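Antistasin (Haementeria officinalis, PDB 1SKZ) inhibits the serine protease factor Xa of the blood coagulation cascade and also binds heparin. Local coordinates at residues Glu15-Asn20 against Asp24-Ser29; Gly40-Arg45 against Phe50-Leu55; Pro57-Ala60 against Ser65-Pro68; Gly95-Arg98 against Glu104-Glu107. All coordinates share one frame; numbering follows the deposited sequence.

Contact 1: residues Glu15-Asn20 against Asp24-Ser29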
# COMPACT_ATOMS: atom_id res chain seq x y z
N GLU A 15 7.64 -7.46 17.67
CA GLU A 15 8.51 -7.34 16.49
C GLU A 15 8.16 -8.32 15.37
O GLU A 15 7.97 -9.53 15.60
CB GLU A 15 9.98 -7.54 16.85
CG GLU A 15 10.65 -6.33 17.41
CD GLU A 15 11.71 -6.70 18.45
OE1 GLU A 15 12.62 -7.51 18.11
OE2 GLU A 15 11.62 -6.20 19.60
N GLY A 16 8.15 -7.80 14.15
CA GLY A 16 7.87 -8.63 13.00
C GLY A 16 6.40 -8.60 12.69
O GLY A 16 5.95 -9.31 11.78
N SER A 17 5.61 -7.90 13.50
CA SER A 17 4.20 -7.76 13.15
C SER A 17 3.67 -6.39 13.50
O SER A 17 4.30 -5.64 14.22
CB SER A 17 3.35 -8.86 13.82
OG SER A 17 3.20 -8.63 15.20
N ALA A 18 2.62 -6.00 12.80
CA ALA A 18 2.02 -4.69 12.98
C ALA A 18 0.51 -4.81 13.10
O ALA A 18 -0.09 -5.86 12.79
CB ALA A 18 2.39 -3.76 11.82
N CYS A 19 -0.10 -3.75 13.61
CA CYS A 19 -1.52 -3.75 13.90
C CYS A 19 -2.44 -3.66 12.67
O CYS A 19 -2.24 -2.79 11.79
CB CYS A 19 -1.82 -2.62 14.86
SG CYS A 19 -3.45 -2.80 15.58
N ASN A 20 -3.36 -4.60 12.57
CA ASN A 20 -4.43 -4.56 11.59
C ASN A 20 -5.62 -3.79 12.14
O ASN A 20 -6.13 -4.09 13.20
CB ASN A 20 -4.85 -5.99 11.19
CG ASN A 20 -5.87 -6.01 10.05
OD1 ASN A 20 -6.95 -5.41 10.15
ND2 ASN A 20 -5.56 -6.75 8.99
N ASP A 24 -8.04 -5.50 14.59
CA ASP A 24 -7.30 -5.14 15.79
C ASP A 24 -6.41 -6.24 16.36
O ASP A 24 -6.00 -6.19 17.54
CB ASP A 24 -8.24 -4.60 16.87
CG ASP A 24 -7.59 -3.51 17.68
OD1 ASP A 24 -6.49 -3.03 17.31
OD2 ASP A 24 -8.18 -3.14 18.72
N ARG A 25 -5.94 -7.09 15.44
CA ARG A 25 -4.99 -8.16 15.73
C ARG A 25 -3.67 -7.91 14.94
O ARG A 25 -3.67 -7.24 13.91
CB ARG A 25 -5.66 -9.49 15.37
CG ARG A 25 -4.90 -10.79 15.57
CD ARG A 25 -5.90 -11.99 15.35
NE ARG A 25 -5.29 -13.28 14.98
CZ ARG A 25 -5.56 -13.97 13.87
NH1 ARG A 25 -6.22 -13.42 12.84
NH2 ARG A 25 -5.12 -15.21 13.76
N CYS A 26 -2.54 -8.29 15.54
CA CYS A 26 -1.21 -8.08 14.97
C CYS A 26 -0.90 -9.08 13.89
O CYS A 26 -0.05 -9.96 14.08
CB CYS A 26 -0.16 -8.21 16.05
SG CYS A 26 -0.33 -6.92 17.29
N THR A 27 -1.60 -8.99 12.76
CA THR A 27 -1.44 -9.98 11.72
C THR A 27 -0.73 -9.37 10.52
O THR A 27 -0.50 -10.04 9.51
CB THR A 27 -2.77 -10.53 11.30
OG1 THR A 27 -3.65 -9.43 11.05
CG2 THR A 27 -3.37 -11.38 12.44
N CYS A 28 -0.31 -8.12 10.65
CA CYS A 28 0.26 -7.39 9.53
C CYS A 28 1.74 -7.50 9.61
O CYS A 28 2.27 -7.65 10.71
CB CYS A 28 -0.12 -5.90 9.61
SG CYS A 28 -1.88 -5.59 9.27
N SER A 29 2.42 -7.28 8.50
CA SER A 29 3.88 -7.37 8.47
C SER A 29 4.55 -6.12 9.02
O SER A 29 5.71 -6.15 9.46
CB SER A 29 4.37 -7.62 7.05
OG SER A 29 3.79 -8.80 6.56
O HOH W 1 -3.77 -9.01 8.32
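N20 sets CG anti to its backbone N, beside its own carbonyl carbon (chi1 -174°), while C28 keeps SG next to its backbone N (chi1 -71°), and these two settings bring the side chains together: SG of C28 lies 3.6 Å from CB of N20. The amide of N20 then reaches past T27, where a water links ND2 of N20 with OG1 of T27. The same ND2 also donates to O of Y46, and OD1 is taken by N of T23, so both ends of the amide are engaged and its rotation is fixed.

The backbones run roughly antiparallel but form a single bridge. N of A18 donates to O of C28 at 2.7 Å, approaching from above the carbonyl plane, and N of C28 returns the bond to O of A18 at 3.1 Å. Farther along, O of R25 accepts N of N20 at 3.0 Å as well as a weak bond from N of T27, which closes an inverse gamma turn centred on C26. Between N20 and D24 the chain doubles back, held by a weak bond from N of D24 to O of N20. Disulfides C8-C19, C13-C26 and C28-C48 fasten this irregular, loop-like hairpin to its surroundings, the cystine-rich, strand-poor build characteristic of the antistasin family.

Contact 2: residues Gly40-Arg45 against Phe50-Leu55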
# COMPACT_ATOMS: atom_id res chain seq x y z
N GLY A 40 -0.04 10.00 7.72
CA GLY A 40 0.05 8.56 7.92
C GLY A 40 0.21 7.71 6.65
O GLY A 40 0.14 8.18 5.54
N PHE A 41 0.35 6.41 6.87
CA PHE A 41 0.51 5.42 5.82
C PHE A 41 -0.81 4.94 5.28
O PHE A 41 -1.79 4.86 6.01
CB PHE A 41 1.28 4.20 6.37
CG PHE A 41 2.71 4.49 6.70
CD1 PHE A 41 3.62 4.88 5.71
CD2 PHE A 41 3.17 4.38 8.02
CE1 PHE A 41 4.94 5.16 6.00
CE2 PHE A 41 4.52 4.66 8.32
CZ PHE A 41 5.41 5.06 7.27
N GLN A 42 -0.86 4.67 3.99
CA GLN A 42 -1.98 4.00 3.35
C GLN A 42 -2.12 2.59 3.88
O GLN A 42 -1.18 2.02 4.42
CB GLN A 42 -1.80 3.97 1.83
CG GLN A 42 -1.77 5.39 1.31
CD GLN A 42 -2.02 5.49 -0.18
OE1 GLN A 42 -2.76 4.69 -0.76
NE2 GLN A 42 -1.37 6.48 -0.81
N ARG A 43 -3.32 2.05 3.79
CA ARG A 43 -3.52 0.68 4.19
C ARG A 43 -4.08 -0.10 3.02
O ARG A 43 -4.81 0.45 2.19
CB ARG A 43 -4.47 0.59 5.41
CG ARG A 43 -3.85 1.18 6.69
CD ARG A 43 -4.63 0.76 7.91
NE ARG A 43 -4.12 1.36 9.15
CZ ARG A 43 -3.53 0.68 10.12
NH1 ARG A 43 -3.39 -0.65 10.03
NH2 ARG A 43 -3.06 1.33 11.16
N SER A 44 -3.79 -1.40 2.97
CA SER A 44 -4.58 -2.31 2.16
C SER A 44 -6.03 -2.34 2.65
O SER A 44 -6.34 -1.94 3.78
CB SER A 44 -3.98 -3.73 2.20
OG SER A 44 -4.00 -4.23 3.51
N ARG A 45 -6.93 -2.74 1.75
CA ARG A 45 -8.36 -2.79 2.09
C ARG A 45 -8.62 -3.84 3.18
O ARG A 45 -9.71 -3.86 3.77
CB ARG A 45 -9.20 -3.12 0.86
CG ARG A 45 -8.87 -4.46 0.20
CD ARG A 45 -10.04 -4.87 -0.65
NE ARG A 45 -10.06 -4.19 -1.94
CZ ARG A 45 -11.14 -4.09 -2.72
NH1 ARG A 45 -11.98 -5.12 -2.75
NH2 ARG A 45 -11.09 -3.32 -3.81
N PHE A 50 1.25 0.13 4.63
CA PHE A 50 2.39 -0.10 3.79
C PHE A 50 3.02 1.25 3.56
O PHE A 50 2.36 2.29 3.81
CB PHE A 50 1.97 -0.76 2.48
CG PHE A 50 1.48 -2.14 2.68
CD1 PHE A 50 2.35 -3.14 3.14
CD2 PHE A 50 0.10 -2.41 2.63
CE1 PHE A 50 1.85 -4.38 3.58
CE2 PHE A 50 -0.41 -3.64 3.04
CZ PHE A 50 0.46 -4.63 3.52
N CYS A 51 4.25 1.25 3.04
CA CYS A 51 5.06 2.46 2.96
C CYS A 51 4.71 3.34 1.75
O CYS A 51 5.53 3.53 0.83
CB CYS A 51 6.56 2.12 2.92
SG CYS A 51 7.59 3.61 3.11
N LYS A 52 3.52 3.92 1.79
CA LYS A 52 3.12 4.96 0.84
C LYS A 52 2.31 5.94 1.70
O LYS A 52 1.39 5.50 2.42
CB LYS A 52 2.21 4.35 -0.25
CG LYS A 52 1.76 5.36 -1.35
CD LYS A 52 1.00 4.69 -2.51
CE LYS A 52 1.21 5.47 -3.81
NZ LYS A 52 2.60 5.06 -4.42
N CYS A 53 2.53 7.24 1.55
CA CYS A 53 1.77 8.24 2.31
C CYS A 53 0.35 8.49 1.78
O CYS A 53 0.10 8.44 0.57
CB CYS A 53 2.53 9.55 2.35
SG CYS A 53 4.22 9.41 3.00
N ARG A 54 -0.61 8.57 2.71
CA ARG A 54 -1.97 9.01 2.43
C ARG A 54 -1.95 10.41 1.84
O ARG A 54 -1.22 11.28 2.32
CB ARG A 54 -2.77 9.10 3.73
CG ARG A 54 -3.32 7.80 4.25
CD ARG A 54 -4.26 8.08 5.39
NE ARG A 54 -4.29 6.90 6.23
CZ ARG A 54 -5.20 5.93 6.09
NH1 ARG A 54 -6.32 6.20 5.40
NH2 ARG A 54 -5.07 4.79 6.76
N LEU A 55 -2.89 10.67 0.94
CA LEU A 55 -2.98 12.01 0.38
C LEU A 55 -3.83 12.95 1.26
O LEU A 55 -3.51 14.12 1.37
CB LEU A 55 -3.51 11.93 -1.07
CG LEU A 55 -2.71 11.18 -2.18
CD1 LEU A 55 -1.24 11.52 -2.14
CD2 LEU A 55 -2.86 9.67 -1.99
O HOH W 2 -2.63 4.46 8.39
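Q42 sits at the heart of an irregular antiparallel beta hairpin, in which strand 41-43 faces a chain that bends sharply after F50. Its N donates to O of K52 at 2.9 Å in an almost straight bond, and its O accepts N of F50 at 3.1 Å. The side chain adds a third link: with CG beside the backbone N (chi1 -62°) and the chain extended beyond it, NE2 donates to O of C53 at 2.8 Å, with the oxygen close to the amide plane of Q42 although the donor stands above the carbonyl plane. Beside this amide, CG and CD of K52 run along in the same direction. Two residues back, O of G40 takes N of R54, while F41 and C53 form a non-hydrogen-bonded pair whose side chains diverge.

Behind this shell lies the inverse gamma turn at C51, closed by N of K52 on O of F50 at 2.8 Å; SG of C51 sits obliquely to the F41 ring, 5.4 Å from its centroid. The C33-C51 disulfide and the packing of C51 on V35 tie the turn to the reactive-bond loop. Outermost lies the second subunit: its F50 stacks on F50, and its R43 O accepts NZ of K52. R54 extends past O of F41, and a water accepts from NH2 of R54 at 3.0 Å while donating to O of F41 at 2.6 Å.

Contact 3: residues Pro57-Ala60 against Ser65-Pro68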
# COMPACT_ATOMS: atom_id res chain seq x y z
N PRO A 57 -6.10 13.16 5.41
CA PRO A 57 -6.19 12.43 6.69
C PRO A 57 -7.35 11.40 6.77
O PRO A 57 -8.30 11.45 5.98
CB PRO A 57 -6.33 13.56 7.74
CG PRO A 57 -6.81 14.78 6.99
CD PRO A 57 -6.25 14.63 5.58
N MET A 58 -7.14 10.35 7.56
CA MET A 58 -8.22 9.43 7.90
C MET A 58 -9.06 10.12 8.96
O MET A 58 -8.52 10.89 9.77
CB MET A 58 -7.67 8.12 8.49
CG MET A 58 -8.68 6.99 8.61
SD MET A 58 -7.97 5.66 9.56
CE MET A 58 -9.48 4.67 10.16
N LYS A 59 -10.39 10.01 8.84
CA LYS A 59 -11.29 10.56 9.84
C LYS A 59 -10.92 9.89 11.15
O LYS A 59 -10.62 8.69 11.17
CB LYS A 59 -12.75 10.25 9.47
CG LYS A 59 -13.80 10.72 10.51
CD LYS A 59 -15.16 10.97 9.84
CE LYS A 59 -16.29 11.16 10.84
NZ LYS A 59 -16.76 9.87 11.48
N ALA A 60 -10.80 10.69 12.21
CA ALA A 60 -10.09 10.24 13.41
C ALA A 60 -10.87 9.18 14.15
O ALA A 60 -10.29 8.32 14.80
CB ALA A 60 -9.83 11.41 14.34
N SER A 65 -23.71 6.05 16.48
CA SER A 65 -24.69 7.10 16.70
C SER A 65 -24.66 8.10 15.55
O SER A 65 -25.72 8.60 15.15
CB SER A 65 -24.44 7.81 18.05
OG SER A 65 -23.36 8.73 17.99
N GLU A 66 -23.49 8.26 14.91
CA GLU A 66 -23.36 9.16 13.76
C GLU A 66 -24.03 8.57 12.52
O GLU A 66 -24.20 9.26 11.53
CB GLU A 66 -21.90 9.44 13.37
CG GLU A 66 -20.93 9.98 14.43
CD GLU A 66 -19.47 9.72 14.04
OE1 GLU A 66 -19.22 8.89 13.15
OE2 GLU A 66 -18.55 10.29 14.66
N CYS A 67 -24.24 7.27 12.52
CA CYS A 67 -24.51 6.57 11.30
C CYS A 67 -25.95 6.63 10.83
O CYS A 67 -26.88 6.55 11.63
CB CYS A 67 -24.08 5.13 11.45
SG CYS A 67 -22.28 4.88 11.37
N PRO A 68 -26.17 6.70 9.51
CA PRO A 68 -27.48 6.38 8.92
C PRO A 68 -28.07 5.04 9.36
O PRO A 68 -27.35 4.09 9.67
CB PRO A 68 -27.21 6.37 7.41
CG PRO A 68 -25.99 7.20 7.24
CD PRO A 68 -25.19 7.13 8.49
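K59 and E66 reach for each other from opposite directions across a gap of 12.8 Å between their CA atoms, and meet solely through their charged ends. The lysine chain is extended as far as CE, where a bend (chi4 -76°) turns NZ out of line with the rest. The glutamate is likewise stretched beyond CG. The approach to the carboxylate is uneven: NZ of K59 makes a hydrogen-bonded salt bridge of 3.1 Å to OE1 of E66, while OE2 of E66 lies at 3.7 Å. The ammonium group comes from above the carboxylate plane, 37° out of it.

The pair bridges a surface loop of the disulfide-rich antistasin fold, between strands 49-50 and 71-72, with E66 in a short 3-10 segment and the neighbouring C67 bonded to C80. Both charged groups are also engaged within the intervening loop. NZ of K59 donates to O of T61, and OE1 of E66 accepts a weak bond from N of D63, so the backbone of the bridged loop also contacts both charged groups. On the lysine side, O of K59 takes ND2 of N78. Since both side chains lie at the surface, water probably weakens the attraction between their charges.

Contact 4: residues Gly95-Arg98 against Glu104-Glu107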
# COMPACT_ATOMS: atom_id res chain seq x y z
N GLY A 95 -12.93 -16.95 4.61
CA GLY A 95 -13.78 -15.87 5.07
C GLY A 95 -14.22 -14.96 3.93
O GLY A 95 -13.78 -15.12 2.77
N LEU A 96 -15.02 -13.96 4.27
CA LEU A 96 -15.68 -13.12 3.28
C LEU A 96 -14.76 -12.03 2.68
O LEU A 96 -13.89 -11.44 3.36
CB LEU A 96 -16.93 -12.46 3.90
CG LEU A 96 -18.19 -13.27 4.31
CD1 LEU A 96 -19.15 -12.37 5.05
CD2 LEU A 96 -18.87 -13.91 3.10
N LYS A 97 -15.05 -11.65 1.44
CA LYS A 97 -14.31 -10.56 0.80
C LYS A 97 -14.63 -9.25 1.52
O LYS A 97 -15.76 -9.04 1.95
CB LYS A 97 -14.70 -10.43 -0.69
CG LYS A 97 -14.24 -11.58 -1.58
CD LYS A 97 -14.65 -11.31 -3.05
CE LYS A 97 -14.23 -12.45 -4.01
NZ LYS A 97 -14.88 -12.27 -5.36
N ARG A 98 -13.67 -8.34 1.52
CA ARG A 98 -13.92 -6.93 1.83
C ARG A 98 -13.78 -6.08 0.57
O ARG A 98 -13.02 -6.42 -0.35
CB ARG A 98 -12.95 -6.42 2.91
CG ARG A 98 -13.15 -7.13 4.21
CD ARG A 98 -12.37 -6.50 5.28
NE ARG A 98 -12.53 -7.21 6.56
CZ ARG A 98 -13.51 -7.00 7.42
NH1 ARG A 98 -14.35 -5.98 7.29
NH2 ARG A 98 -13.60 -7.79 8.48
N GLU A 104 -17.04 -6.03 4.70
CA GLU A 104 -17.39 -7.37 4.21
C GLU A 104 -18.63 -7.37 3.37
O GLU A 104 -19.58 -6.60 3.63
CB GLU A 104 -17.57 -8.36 5.37
CG GLU A 104 -16.29 -8.60 6.12
CD GLU A 104 -16.40 -9.71 7.13
OE1 GLU A 104 -17.44 -9.76 7.83
OE2 GLU A 104 -15.45 -10.53 7.21
N TYR A 105 -18.61 -8.21 2.34
CA TYR A 105 -19.82 -8.48 1.59
C TYR A 105 -19.87 -9.94 1.22
O TYR A 105 -18.97 -10.70 1.59
CB TYR A 105 -19.93 -7.57 0.35
CG TYR A 105 -18.81 -7.72 -0.69
CD1 TYR A 105 -17.57 -7.12 -0.49
CD2 TYR A 105 -19.02 -8.43 -1.88
CE1 TYR A 105 -16.56 -7.21 -1.45
CE2 TYR A 105 -18.03 -8.53 -2.82
CZ TYR A 105 -16.81 -7.92 -2.61
OH TYR A 105 -15.84 -8.00 -3.58
N CYS A 106 -21.02 -10.36 0.72
CA CYS A 106 -21.36 -11.78 0.63
C CYS A 106 -20.74 -12.51 -0.57
O CYS A 106 -21.46 -12.98 -1.46
CB CYS A 106 -22.87 -11.93 0.65
SG CYS A 106 -23.41 -13.58 1.12
N GLU A 107 -19.41 -12.64 -0.52
CA GLU A 107 -18.61 -13.42 -1.47
C GLU A 107 -17.39 -13.96 -0.73
O GLU A 107 -16.84 -13.31 0.15
CB GLU A 107 -18.16 -12.57 -2.67
CG GLU A 107 -19.22 -12.40 -3.72
CD GLU A 107 -18.82 -11.43 -4.82
OE1 GLU A 107 -17.66 -11.55 -5.30
OE2 GLU A 107 -19.66 -10.59 -5.26
O HOH W 3 -12.87 -10.72 5.99
O HOH W 4 -13.10 -7.82 -3.22
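K97 lies in the close-packed half of this contact, packed against both Y105 and E107. CB of K97 stands over the Y105 ring in an off-centre CH-pi contact, 4.2 Å from its centroid. The lysine runs fully extended past CB of E107, until NZ meets OE1 of E107 in a salt bridge of 2.9 Å, nearly along the C-O axis. Backbone bonds from N of K97 to O of E107 and from N of Y105 to O of K97 reinforce this side. L96 packs CB and CD2 against O of Y105.

The result is a short antiparallel hairpin of the second antistasin-like repeat, bent at C106 by an inverse gamma turn; the C88-C106 disulfide links that bend to the reactive-bond region, where NZ of K90 donates a hydrogen bond to O of C106. K97 and R98 also belong to a predicted heparin site.

The R98 end is looser. Its guanidinium lies over CG of E104 and stacks on the carboxylate with the planes 14° apart, and NH2 of R98 faces OE2 of E104 at 3.5 Å by charge alone, while NH1 bonds to O of G102. Waters join OE2 of E104 to O of L96, and OH of Y105 to O of R98.

How the contacts relate
From the N terminus the four contacts follow in series, each closing a short loop before the next opens; none nest or cross. Contact 1 closes the 21-23 turn and is tied to the following hairpin by the C28-C48 disulfide and by O of C19, which probably accepts NH1 of R43. Contact 2 closes 46-49 and runs directly on towards contact 3, which closes 61-64 on the way to the later disulfides. Contact 4 closes 99-103 in the second repeat and, like contact 2, is a bent hairpin next to a reactive bond. These two lie on opposite sides of the chain's centre, yet NH1 of R45 makes a weak hydrogen bond to O of R98.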